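Local coordinates for conserved hypothetical protein (Staphylococcus aureus subsp. aureus, PDB 1TSJ) that is of unknown function but belongs to the 3-demethylubiquinone-9 3-methyltransferase family of the glyoxalase clan, at residues A[34-39]-A[48-53]. Residues are numbered along the deposited sequence; the frame is centred on the assembly and turned at random.
Sequences TMAKYG and TVQHSI
A classic beta bulge interrupts the antiparallel hairpin formed by strands 31-37 and 49-56, with Gln50 and His51 both set against Ala36. The carbonyl oxygen of Ala36 consequently receives two backbone N-H groups. Gln50 N lies in the carbonyl plane at 2.6 Å from Ala36 O, whereas His51 N is tilted 15° from that plane and stands 3.1 Å from the same oxygen. In return, Ala36 N donates to His51 O over 2.7 Å. Past the bulge the pairing moves on by one residue, and Lys37 and Val49 form a non-hydrogen-bonded pair whose side chains diverge.

Tyr38, just beyond the strand, swings its ring back across the partner chain. Gln50 CB sits over one face of this ring, a CH-pi contact 4.0 Å from the Tyr38 centroid; with CG anti to the backbone N (chi1 176°), the chain runs on across the phenol at about a right angle, and Gln50 CG comes 3.7 Å from Tyr38 CE2. Thr48 CB approaches the edge of the ring, 3.8 Å from Tyr38 CD1. On the face carrying Met35 and Ser52, the selenomethionine chain of Met35, bent at chi2, brings SE to 3.8 Å from Val49 CG2. Thr34 and His51 meet on the other face, where Thr34 CG2 lies 3.4 Å from His51 ND1, oblique to the imidazole.

Helix 16-26 packs against the Met35 and Ser52 face through Val20, and Lys37 NZ forms a salt bridge with Glu17 from the same helix. Beyond the hairpin, strand 59-64 continues the sheet alongside strand 49-56, its Val60 and Met62 touching Ile53.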
ATOM      1  N   THR A  34      12.107   5.741  -1.363  1.00 30.27           N
ATOM      2  CA  THR A  34      11.399   6.141  -2.595  1.00 30.62           C
ATOM      3  C   THR A  34      10.373   7.131  -2.108  1.00 33.31           C
ATOM      4  O   THR A  34       9.598   6.851  -1.168  1.00 32.93           O
ATOM      5  CB  THR A  34      10.645   4.906  -3.239  1.00 32.16           C
ATOM      6  OG1 THR A  34      11.536   4.073  -4.078  1.00 32.77           O
ATOM      7  CG2 THR A  34       9.340   5.288  -4.121  1.00 32.12           C
HETATM    8  N   MSE A  35      10.424   8.315  -2.703  1.00 35.95           N
HETATM    9  CA  MSE A  35       9.380   9.219  -2.648  1.00 39.89           C
HETATM   10  C   MSE A  35       9.046   9.806  -3.969  1.00 38.63           C
HETATM   11  O   MSE A  35       9.925  10.390  -4.616  1.00 41.27           O
HETATM   12  CB  MSE A  35       9.820  10.351  -1.805  1.00 41.01           C
HETATM   13  CG  MSE A  35       9.457  10.191  -0.453  1.00 45.04           C
HETATM   14 SE   MSE A  35       8.645  11.783   0.301  1.00 52.99          SE
HETATM   15  CE  MSE A  35       8.231  10.913   2.144  1.00 49.85           C
ATOM     16  N   ALA A  36       7.764   9.789  -4.335  1.00 37.66           N
ATOM     17  CA  ALA A  36       7.314  10.432  -5.538  1.00 36.43           C
ATOM     18  C   ALA A  36       6.190  11.323  -5.181  1.00 37.86           C
ATOM     19  O   ALA A  36       5.283  10.869  -4.534  1.00 38.93           O
ATOM     20  CB  ALA A  36       6.922   9.459  -6.546  1.00 35.12           C
ATOM     21  N   LYS A  37       6.287  12.608  -5.582  1.00 39.83           N
ATOM     22  CA  LYS A  37       5.240  13.597  -5.354  1.00 40.99           C
ATOM     23  C   LYS A  37       4.322  13.762  -6.546  1.00 42.50           C
ATOM     24  O   LYS A  37       4.683  13.410  -7.704  1.00 45.32           O
ATOM     25  CB  LYS A  37       5.834  14.943  -5.121  1.00 41.42           C
ATOM     26  CG  LYS A  37       7.102  15.032  -4.279  1.00 42.26           C
ATOM     27  CD  LYS A  37       6.952  14.490  -2.890  1.00 45.01           C
ATOM     28  CE  LYS A  37       7.890  15.226  -1.867  1.00 45.74           C
ATOM     29  NZ  LYS A  37       7.308  16.548  -1.407  1.00 48.15           N
ATOM     30  N   TYR A  38       3.164  14.326  -6.314  1.00 43.10           N
ATOM     31  CA  TYR A  38       2.315  14.732  -7.424  1.00 45.59           C
ATOM     32  C   TYR A  38       2.735  16.007  -8.177  1.00 47.26           C
ATOM     33  O   TYR A  38       2.966  17.073  -7.539  1.00 48.31           O
ATOM     34  CB  TYR A  38       0.906  14.978  -6.928  1.00 46.41           C
ATOM     35  CG  TYR A  38       0.189  13.674  -6.574  1.00 47.62           C
ATOM     36  CD1 TYR A  38      -0.296  13.498  -5.255  1.00 46.88           C
ATOM     37  CD2 TYR A  38      -0.042  12.643  -7.591  1.00 44.69           C
ATOM     38  CE1 TYR A  38      -0.910  12.429  -4.919  1.00 46.51           C
ATOM     39  CE2 TYR A  38      -0.666  11.526  -7.271  1.00 44.56           C
ATOM     40  CZ  TYR A  38      -1.090  11.430  -5.904  1.00 47.98           C
ATOM     41  OH  TYR A  38      -1.711  10.312  -5.421  1.00 51.65           O
ATOM     42  N   GLY A  39       2.756  15.909  -9.523  1.00 48.70           N
ATOM     43  CA  GLY A  39       3.166  17.002 -10.469  1.00 48.89           C
ATOM     44  C   GLY A  39       2.261  18.241 -10.384  1.00 49.35           C
ATOM     45  O   GLY A  39       1.244  18.222  -9.656  1.00 49.97           O
ATOM     46  N   THR A  48       2.326  16.801  -2.785  1.00 43.48           N
ATOM     47  CA  THR A  48       1.955  15.618  -2.045  1.00 42.59           C
ATOM     48  C   THR A  48       2.609  14.299  -2.443  1.00 41.02           C
ATOM     49  O   THR A  48       3.034  14.147  -3.580  1.00 42.41           O
ATOM     50  CB  THR A  48       0.478  15.444  -2.119  1.00 43.32           C
ATOM     51  OG1 THR A  48      -0.107  16.564  -1.420  1.00 43.36           O
ATOM     52  CG2 THR A  48       0.061  14.216  -1.236  1.00 46.02           C
ATOM     53  N   VAL A  49       2.690  13.334  -1.512  1.00 38.68           N
ATOM     54  CA  VAL A  49       3.328  12.044  -1.820  1.00 35.31           C
ATOM     55  C   VAL A  49       2.369  11.192  -2.622  1.00 33.83           C
ATOM     56  O   VAL A  49       1.209  11.095  -2.310  1.00 31.51           O
ATOM     57  CB  VAL A  49       3.805  11.366  -0.555  1.00 33.71           C
ATOM     58  CG1 VAL A  49       4.295  10.054  -0.896  1.00 34.75           C
ATOM     59  CG2 VAL A  49       4.909  12.159   0.001  1.00 30.98           C
ATOM     60  N   GLN A  50       2.865  10.623  -3.684  1.00 33.61           N
ATOM     61  CA  GLN A  50       2.110   9.699  -4.492  1.00 36.05           C
ATOM     62  C   GLN A  50       2.555   8.351  -4.112  1.00 35.44           C
ATOM     63  O   GLN A  50       1.816   7.413  -4.093  1.00 34.98           O
ATOM     64  CB  GLN A  50       2.496   9.862  -5.945  1.00 36.63           C
ATOM     65  CG  GLN A  50       1.872   8.902  -7.009  1.00 39.36           C
ATOM     66  CD  GLN A  50       2.336   9.367  -8.467  1.00 43.92           C
ATOM     67  OE1 GLN A  50       1.587   9.151  -9.506  1.00 55.69           O
ATOM     68  NE2 GLN A  50       3.535  10.082  -8.556  1.00 49.74           N
ATOM     69  N   HIS A  51       3.830   8.230  -3.870  1.00 36.06           N
ATOM     70  CA  HIS A  51       4.303   6.928  -3.596  1.00 37.44           C
ATOM     71  C   HIS A  51       5.551   7.116  -2.708  1.00 36.02           C
ATOM     72  O   HIS A  51       6.450   7.820  -3.133  1.00 36.13           O
ATOM     73  CB  HIS A  51       4.593   6.196  -4.945  1.00 39.39           C
ATOM     74  CG  HIS A  51       5.151   4.775  -4.791  1.00 47.64           C
ATOM     75  ND1 HIS A  51       6.356   4.364  -5.392  1.00 53.01           N
ATOM     76  CD2 HIS A  51       4.655   3.663  -4.121  1.00 52.15           C
ATOM     77  CE1 HIS A  51       6.564   3.076  -5.098  1.00 54.30           C
ATOM     78  NE2 HIS A  51       5.548   2.623  -4.345  1.00 54.91           N
ATOM     79  N   SER A  52       5.586   6.477  -1.510  1.00 33.93           N
ATOM     80  CA  SER A  52       6.797   6.378  -0.652  1.00 31.56           C
ATOM     81  C   SER A  52       6.978   4.944  -0.208  1.00 28.82           C
ATOM     82  O   SER A  52       6.076   4.285   0.149  1.00 26.90           O
ATOM     83  CB  SER A  52       6.695   7.277   0.629  1.00 32.67           C
ATOM     84  OG  SER A  52       7.996   7.643   1.166  1.00 35.61           O
ATOM     85  N   ILE A  53       8.215   4.512  -0.202  1.00 27.06           N
ATOM     86  CA  ILE A  53       8.613   3.292   0.401  1.00 25.21           C
ATOM     87  C   ILE A  53       9.761   3.633   1.339  1.00 23.74           C
ATOM     88  O   ILE A  53      10.779   4.155   0.922  1.00 24.41           O
ATOM     89  CB  ILE A  53       9.104   2.341  -0.644  1.00 24.82           C
ATOM     90  CG1 ILE A  53       7.979   1.963  -1.553  1.00 23.69           C
ATOM     91  CG2 ILE A  53       9.670   1.119  -0.028  1.00 24.14           C
ATOM     92  CD1 ILE A  53       8.437   1.130  -2.615  1.00 21.82           C
TER